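Local coordinates for uncharacterized protein (Bacteroides uniformis, PDB 4JPQ) that is of unknown function but probably binds carbohydrate through a beta-sandwich module, at residues P49-R54 with F183-D188; L132-R137 with V163-Q168; I201-E204 with H209-A212. All blocks are in the same frame, centred on the assembly; numbering follows the deposited sequence. Where two conformers were deposited one is given.

Interaction 1. Residues P49-R54 with F183-D188; sequences PEVSFR and FYKCGD
Phe53 and Phe183 meet ring against ring between strands 50-57 and 178-186, and this stack is the main aromatic element of the contact. The centroids lie 4.1 Å apart and the planes are inclined by 30°, so the pair is face-to-face without being strictly parallel. The overlap is unequal: Phe53 CE2 sits 3.3 Å above the plane of the Phe183 ring, over its centre, whereas Phe183 CG lies over the Phe53 ring nearer its rim. Phe53 places its ring there by turning CG between its backbone N and carbonyl carbon (chi1 75°). Trp198 meets both rings edge-to-face, and Phe92 meets Phe183 with the planes nearly parallel. A serine in place of Phe183 would probably open a gap over the face of Phe53 and leave that ring freer to turn.

Aliphatic packing continues the interface two residues along each strand. Val51 CG2, the branch beside its backbone N, rests on the lysine chain, 4.0 Å from Lys185 CG, and the two side chains cross nearly at right angles.

The polar part belongs to the end of the same lysine. Bends at chi2 and chi4 fold the chain back, bringing Lys185 NZ within 3.0 Å of Cys186 O, where it stands above the carbonyl plane. The buried ammonium is also held by a salt bridge to Glu70 and a hydrogen bond to His194, which probably offset the cost of burying its charge.

No hydrogen bond joins the two segments, and the touching parts, 51-53 and 183-185, run 152° apart. They illustrate how strands pack through their side chains: this is the face-to-face layering of a beta-sandwich core, as expected for a family 9 carbohydrate-binding module.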
# COMPACT_ATOMS: atom_id res chain seq x y z
N PRO A 49 3.37 13.64 -8.02
CA PRO A 49 1.93 13.82 -7.99
C PRO A 49 1.49 13.91 -6.53
O PRO A 49 2.13 13.32 -5.67
CB PRO A 49 1.39 12.55 -8.65
CG PRO A 49 2.46 11.55 -8.44
CD PRO A 49 3.73 12.32 -8.57
N GLU A 50 0.43 14.66 -6.28
CA GLU A 50 -0.04 14.92 -4.92
C GLU A 50 -0.72 13.65 -4.39
O GLU A 50 -1.77 13.25 -4.88
CB GLU A 50 -0.98 16.12 -4.95
CG GLU A 50 -1.39 16.67 -3.60
CD GLU A 50 -2.41 17.77 -3.73
OE1 GLU A 50 -2.31 18.59 -4.68
OE2 GLU A 50 -3.33 17.81 -2.88
N VAL A 51 -0.09 13.01 -3.40
CA VAL A 51 -0.58 11.76 -2.80
C VAL A 51 -0.52 11.80 -1.27
O VAL A 51 0.46 12.27 -0.69
CB VAL A 51 0.24 10.54 -3.31
CG1 VAL A 51 -0.25 9.23 -2.69
CG2 VAL A 51 0.17 10.47 -4.83
N SER A 52 -1.57 11.31 -0.63
CA SER A 52 -1.63 11.18 0.81
C SER A 52 -2.27 9.83 1.16
O SER A 52 -2.94 9.21 0.33
CB SER A 52 -2.39 12.35 1.45
OG SER A 52 -3.75 12.33 1.11
N PHE A 53 -2.04 9.38 2.39
CA PHE A 53 -2.60 8.13 2.88
C PHE A 53 -2.90 8.19 4.37
O PHE A 53 -2.52 9.14 5.04
CB PHE A 53 -1.63 6.98 2.59
CG PHE A 53 -0.43 6.95 3.51
CD1 PHE A 53 0.63 7.82 3.31
CD2 PHE A 53 -0.37 6.04 4.57
CE1 PHE A 53 1.73 7.80 4.15
CE2 PHE A 53 0.74 6.01 5.41
CZ PHE A 53 1.79 6.90 5.20
N ARG A 54 -3.59 7.17 4.88
CA ARG A 54 -3.85 7.04 6.31
C ARG A 54 -4.10 5.60 6.66
O ARG A 54 -4.54 4.81 5.82
CB ARG A 54 -4.97 7.93 6.81
CG ARG A 54 -6.30 7.67 6.14
CD ARG A 54 -7.36 8.56 6.74
NE ARG A 54 -8.63 8.40 6.03
CZ ARG A 54 -9.75 9.08 6.30
NH1 ARG A 54 -9.82 9.96 7.31
NH2 ARG A 54 -10.84 8.84 5.58
N PHE A 183 5.29 3.07 2.40
CA PHE A 183 4.18 3.28 1.47
C PHE A 183 4.71 3.93 0.21
O PHE A 183 5.57 4.81 0.30
CB PHE A 183 3.10 4.15 2.12
CG PHE A 183 2.70 3.68 3.49
CD1 PHE A 183 3.46 4.05 4.60
CD2 PHE A 183 1.59 2.85 3.68
CE1 PHE A 183 3.11 3.61 5.87
CE2 PHE A 183 1.24 2.41 4.96
CZ PHE A 183 2.01 2.79 6.05
N TYR A 184 4.24 3.48 -0.96
CA TYR A 184 4.73 4.00 -2.23
C TYR A 184 3.66 4.28 -3.28
O TYR A 184 2.57 3.70 -3.25
CB TYR A 184 5.73 3.03 -2.89
CG TYR A 184 6.80 2.43 -2.01
CD1 TYR A 184 7.77 3.22 -1.42
CD2 TYR A 184 6.89 1.04 -1.84
CE1 TYR A 184 8.78 2.67 -0.63
CE2 TYR A 184 7.90 0.47 -1.05
CZ TYR A 184 8.85 1.28 -0.47
OH TYR A 184 9.84 0.72 0.31
N LYS A 185 4.03 5.14 -4.23
CA LYS A 185 3.26 5.49 -5.42
C LYS A 185 4.18 5.36 -6.63
O LYS A 185 5.36 5.76 -6.57
CB LYS A 185 2.79 6.92 -5.34
CG LYS A 185 2.07 7.44 -6.58
CD LYS A 185 0.68 6.85 -6.76
CE LYS A 185 0.01 7.33 -8.05
NZ LYS A 185 0.49 6.68 -9.31
N CYS A 186 3.65 4.83 -7.73
CA CYS A 186 4.41 4.68 -8.97
C CYS A 186 3.50 4.39 -10.16
O CYS A 186 2.28 4.35 -10.02
CB CYS A 186 5.44 3.54 -8.83
SG CYS A 186 4.69 1.91 -8.67
N GLY A 187 4.12 4.22 -11.34
CA GLY A 187 3.43 3.85 -12.57
C GLY A 187 4.43 3.77 -13.70
O GLY A 187 4.61 4.74 -14.42
N ASP A 188 5.14 2.64 -13.78
CA ASP A 188 6.24 2.45 -14.72
C ASP A 188 5.88 2.74 -16.18
O ASP A 188 6.69 3.35 -16.86
CB ASP A 188 6.90 1.04 -14.60
CG ASP A 188 7.65 0.83 -13.26
OD1 ASP A 188 7.44 1.57 -12.28
OD2 ASP A 188 8.46 -0.13 -13.19

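Interaction 2. Residues L132-R137 with V163-Q168; sequences LGMVKR and VSAFFQ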
# COMPACT_ATOMS: atom_id res chain seq x y z
N LEU A 132 -5.37 -13.71 -1.66
CA LEU A 132 -5.79 -12.51 -2.41
C LEU A 132 -7.25 -12.17 -2.08
O LEU A 132 -7.59 -10.99 -1.91
CB LEU A 132 -5.64 -12.71 -3.92
CG LEU A 132 -4.20 -12.79 -4.41
CD1 LEU A 132 -4.15 -13.48 -5.78
CD2 LEU A 132 -3.56 -11.40 -4.45
N GLY A 133 -8.07 -13.23 -1.97
CA GLY A 133 -9.48 -13.16 -1.58
C GLY A 133 -9.71 -12.59 -0.18
O GLY A 133 -10.77 -12.03 0.07
N MSE A 134 -8.75 -12.76 0.73
CA MSE A 134 -8.84 -12.19 2.08
C MSE A 134 -8.76 -10.68 2.09
O MSE A 134 -9.41 -10.04 2.92
CB MSE A 134 -7.71 -12.70 3.00
CG MSE A 134 -7.87 -14.13 3.46
SE MSE A 134 -6.15 -14.71 4.24
CE MSE A 134 -6.62 -16.63 4.22
N VAL A 135 -7.98 -10.09 1.18
CA VAL A 135 -7.77 -8.63 1.16
C VAL A 135 -8.90 -7.96 0.42
O VAL A 135 -9.00 -8.07 -0.80
CB VAL A 135 -6.42 -8.22 0.54
CG1 VAL A 135 -6.26 -6.70 0.57
CG2 VAL A 135 -5.26 -8.90 1.27
N LYS A 136 -9.76 -7.27 1.17
CA LYS A 136 -10.88 -6.55 0.60
C LYS A 136 -10.33 -5.25 0.09
O LYS A 136 -9.41 -4.68 0.69
CB LYS A 136 -11.99 -6.32 1.63
CG LYS A 136 -12.58 -7.60 2.20
CD LYS A 136 -13.44 -7.28 3.42
CE LYS A 136 -14.12 -8.52 3.99
NZ LYS A 136 -15.08 -8.16 5.06
N ARG A 137 -10.87 -4.80 -1.03
CA ARG A 137 -10.45 -3.59 -1.71
C ARG A 137 -11.61 -2.78 -2.23
O ARG A 137 -12.73 -3.31 -2.40
CB ARG A 137 -9.64 -4.00 -2.92
CG ARG A 137 -8.31 -4.63 -2.61
CD ARG A 137 -7.87 -5.53 -3.76
NE ARG A 137 -8.30 -6.93 -3.64
CZ ARG A 137 -8.20 -7.85 -4.60
NH1 ARG A 137 -7.75 -7.55 -5.83
NH2 ARG A 137 -8.58 -9.10 -4.35
N VAL A 163 -5.17 -9.93 9.33
CA VAL A 163 -3.95 -10.46 9.94
C VAL A 163 -3.55 -11.83 9.32
O VAL A 163 -2.37 -12.13 9.16
CB VAL A 163 -4.14 -10.48 11.48
CG1 VAL A 163 -5.07 -11.61 11.92
CG2 VAL A 163 -2.82 -10.56 12.18
N SER A 164 -4.55 -12.63 8.93
CA SER A 164 -4.35 -13.92 8.23
C SER A 164 -3.70 -13.79 6.85
O SER A 164 -3.12 -14.76 6.37
CB SER A 164 -5.67 -14.67 8.08
OG SER A 164 -6.63 -13.88 7.41
N ALA A 165 -3.80 -12.62 6.21
CA ALA A 165 -3.14 -12.38 4.90
C ALA A 165 -1.61 -12.35 4.99
O ALA A 165 -0.96 -12.39 3.94
CB ALA A 165 -3.63 -11.12 4.24
N PHE A 166 -1.03 -12.28 6.19
CA PHE A 166 0.42 -12.44 6.35
C PHE A 166 0.66 -13.96 6.27
O PHE A 166 0.97 -14.64 7.26
CB PHE A 166 0.89 -11.85 7.67
CG PHE A 166 0.74 -10.35 7.75
CD1 PHE A 166 1.30 -9.53 6.79
CD2 PHE A 166 0.10 -9.76 8.84
CE1 PHE A 166 1.18 -8.14 6.87
CE2 PHE A 166 0.00 -8.38 8.94
CZ PHE A 166 0.53 -7.57 7.95
N PHE A 167 0.55 -14.47 5.04
CA PHE A 167 0.50 -15.91 4.73
C PHE A 167 1.68 -16.79 5.10
O PHE A 167 1.54 -18.01 5.12
CB PHE A 167 0.05 -16.16 3.27
CG PHE A 167 1.04 -15.74 2.21
CD1 PHE A 167 1.06 -14.44 1.72
CD2 PHE A 167 1.89 -16.67 1.64
CE1 PHE A 167 1.96 -14.06 0.73
CE2 PHE A 167 2.79 -16.31 0.64
CZ PHE A 167 2.83 -15.00 0.18
N GLN A 168 2.83 -16.17 5.38
CA GLN A 168 4.03 -16.87 5.86
C GLN A 168 4.22 -16.74 7.39
O GLN A 168 5.29 -17.11 7.89
CB GLN A 168 5.27 -16.35 5.13
CG GLN A 168 5.27 -16.54 3.62
CD GLN A 168 6.49 -15.93 2.95
OE1 GLN A 168 7.05 -14.94 3.43
NE2 GLN A 168 6.90 -16.51 1.83
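The selenium of Met134, a selenomethionine, rather than a carbon, makes the nearest approach in this contact, with Met134 SE lying 3.3 Å from Ser164 OG. The setting is the margin of the beta-sandwich, where the chain passing from helix 129-134 into strand 136-139 packs on the 3-10 turn 163-165 that follows strand 152-162. No hydrogen bond crosses between the segments; the contact is van der Waals packing against side chain and backbone alike.

Met134 reaches over with CG anti to its carbonyl carbon (chi1 -74°) and a chain extended beyond it, which carries SE alongside the backbone of the turn, 3.7 Å from Ala165 N. The same side chain also touches Pro162, the residue just ahead of the turn. With its OG between the backbone N and carbonyl carbon, Ser164 turns the hydroxyl to the selenium although its beta carbon is not aimed at the other segment.

Deeper in, the packing is purely apolar. Val135 CG2 meets Ala165 CB at 4.1 Å, and the valine also touches Ile161, Leu113 and Ile115, so that it ties the turn to the neighbouring strands. Past the alanine, Phe166 forms the centre of an inverse gamma turn that redirects the chain.

The 132-137 segment is also braced internally: Arg137 NE donates to Val135 O at 3.1 Å, with an N-H...O angle of 164° and the oxygen close to the guanidinium plane.

Interaction 3. Residues I201-E204 with H209-A212; sequences IGLE and HCPA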
# COMPACT_ATOMS: atom_id res chain seq x y z
N ILE A 201 14.47 6.76 1.26
CA ILE A 201 15.32 5.65 0.79
C ILE A 201 16.59 6.28 0.21
O ILE A 201 16.50 7.22 -0.59
CB ILE A 201 14.62 4.81 -0.30
CG1 ILE A 201 13.39 4.10 0.28
CG2 ILE A 201 15.58 3.79 -0.92
CD1 ILE A 201 12.45 3.52 -0.75
N GLY A 202 17.75 5.73 0.59
CA GLY A 202 19.06 6.23 0.18
C GLY A 202 19.85 5.33 -0.77
O GLY A 202 21.07 5.34 -0.74
N LEU A 203 19.15 4.57 -1.60
CA LEU A 203 19.79 3.70 -2.59
C LEU A 203 20.02 4.58 -3.80
O LEU A 203 19.23 5.50 -4.05
CB LEU A 203 18.92 2.48 -2.91
CG LEU A 203 18.63 1.57 -1.70
CD1 LEU A 203 17.56 0.54 -2.02
CD2 LEU A 203 19.89 0.90 -1.17
N GLU A 204 21.06 4.26 -4.58
CA GLU A 204 21.45 5.06 -5.76
C GLU A 204 20.39 5.23 -6.86
O GLU A 204 20.49 6.15 -7.66
CB GLU A 204 22.77 4.54 -6.39
CG GLU A 204 22.74 3.11 -6.92
CD GLU A 204 23.85 2.84 -7.92
OE1 GLU A 204 24.76 3.69 -8.07
OE2 GLU A 204 23.80 1.77 -8.57
N HIS A 209 12.15 -2.63 -2.65
CA HIS A 209 12.29 -3.85 -1.81
C HIS A 209 13.48 -3.75 -0.83
O HIS A 209 14.37 -4.60 -0.83
CB HIS A 209 12.37 -5.08 -2.72
CG HIS A 209 11.13 -5.32 -3.52
ND1 HIS A 209 10.19 -6.27 -3.17
CD2 HIS A 209 10.66 -4.72 -4.64
CE1 HIS A 209 9.21 -6.25 -4.05
NE2 HIS A 209 9.47 -5.32 -4.95
N CYS A 210 13.44 -2.74 0.05
CA CYS A 210 14.55 -2.39 0.96
C CYS A 210 14.10 -2.21 2.42
O CYS A 210 13.88 -1.08 2.87
CB CYS A 210 15.22 -1.12 0.43
SG CYS A 210 14.02 0.16 0.03
N PRO A 211 13.99 -3.33 3.16
CA PRO A 211 13.63 -3.32 4.58
C PRO A 211 14.46 -2.41 5.50
O PRO A 211 13.94 -1.96 6.51
CB PRO A 211 13.81 -4.78 5.00
CG PRO A 211 13.52 -5.54 3.77
CD PRO A 211 14.08 -4.71 2.66
N ALA A 212 15.73 -2.18 5.16
CA ALA A 212 16.58 -1.25 5.92
C ALA A 212 16.00 0.17 5.99
O ALA A 212 16.16 0.83 7.00
CB ALA A 212 17.99 -1.21 5.33
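Cys210 is received by two aliphatic side chains, Ile201 and Leu203, and nearly everything that passes between these loop segments is van der Waals packing around its sulfur and beta carbon. Its SG lies between the backbone N and the carbonyl carbon (chi1 48°), a setting that swings the sulfur against the isoleucine. Ile201 meets it with three carbons. Ile201 CD1 comes to 3.8 Å from Cys210 SG, and CG1 and CG2 of the same isoleucine lie only slightly farther from that sulfur. The isoleucine does not aim its beta carbon at the other segment; with CG1 beside the backbone N and the chain extended at chi2 (166°), the delta methyl is carried round to the sulfur.

Leu203 makes the second apolar contact. One of its two methyls, Leu203 CD1, approaches Cys210 CB at 3.8 Å and grazes Cys210 SG at 4.1 Å. The cysteine is thus touched by one residue mainly at its tip and by the other mainly at its base. Toward segment 201-204 the sulfur acts as an apolar surface, touched by carbon atoms.

Hydrogen bonds lie outside this interface and join each segment to other parts of the fold. Ile201 N is bonded to Asn41 OD1 and Leu203 O to Trp42 NE1, while His209 ND1 pairs with Tyr102 OH and the imidazole meets Phe93 edge-to-face.

The example shows how an irregular connection can gain a defined shape without regular pairing: two parts of the chain, separated by four residues, close on a small, largely buried apolar cluster, with Leu203 toward its edge. It is loop packing at the periphery of a beta-sandwich, here within the long link from strand 195-197 to strand 215-219.

How the interactions relate
Core, margin and loop packing are sampled in turn by the three contacts. Interactions 1 and 3, whose centres are about 17 Å apart, touch through Tyr184: its CE1 lies 3.8 Å from Ile201 CD1, and its OH is 4.2 Å from Cys210 SG. Strand 178-186 therefore packs on both the sandwich interior and the 201-212 loop. Interaction 2 stands apart, its centre about 21 Å from that of interaction 1, on the opposite side of the chain's centre, and about 25 Å from that of interaction 3. In sequence it nests within the span closed by interaction 1, while interaction 3 follows both. None of the three by itself locates a carbohydrate site.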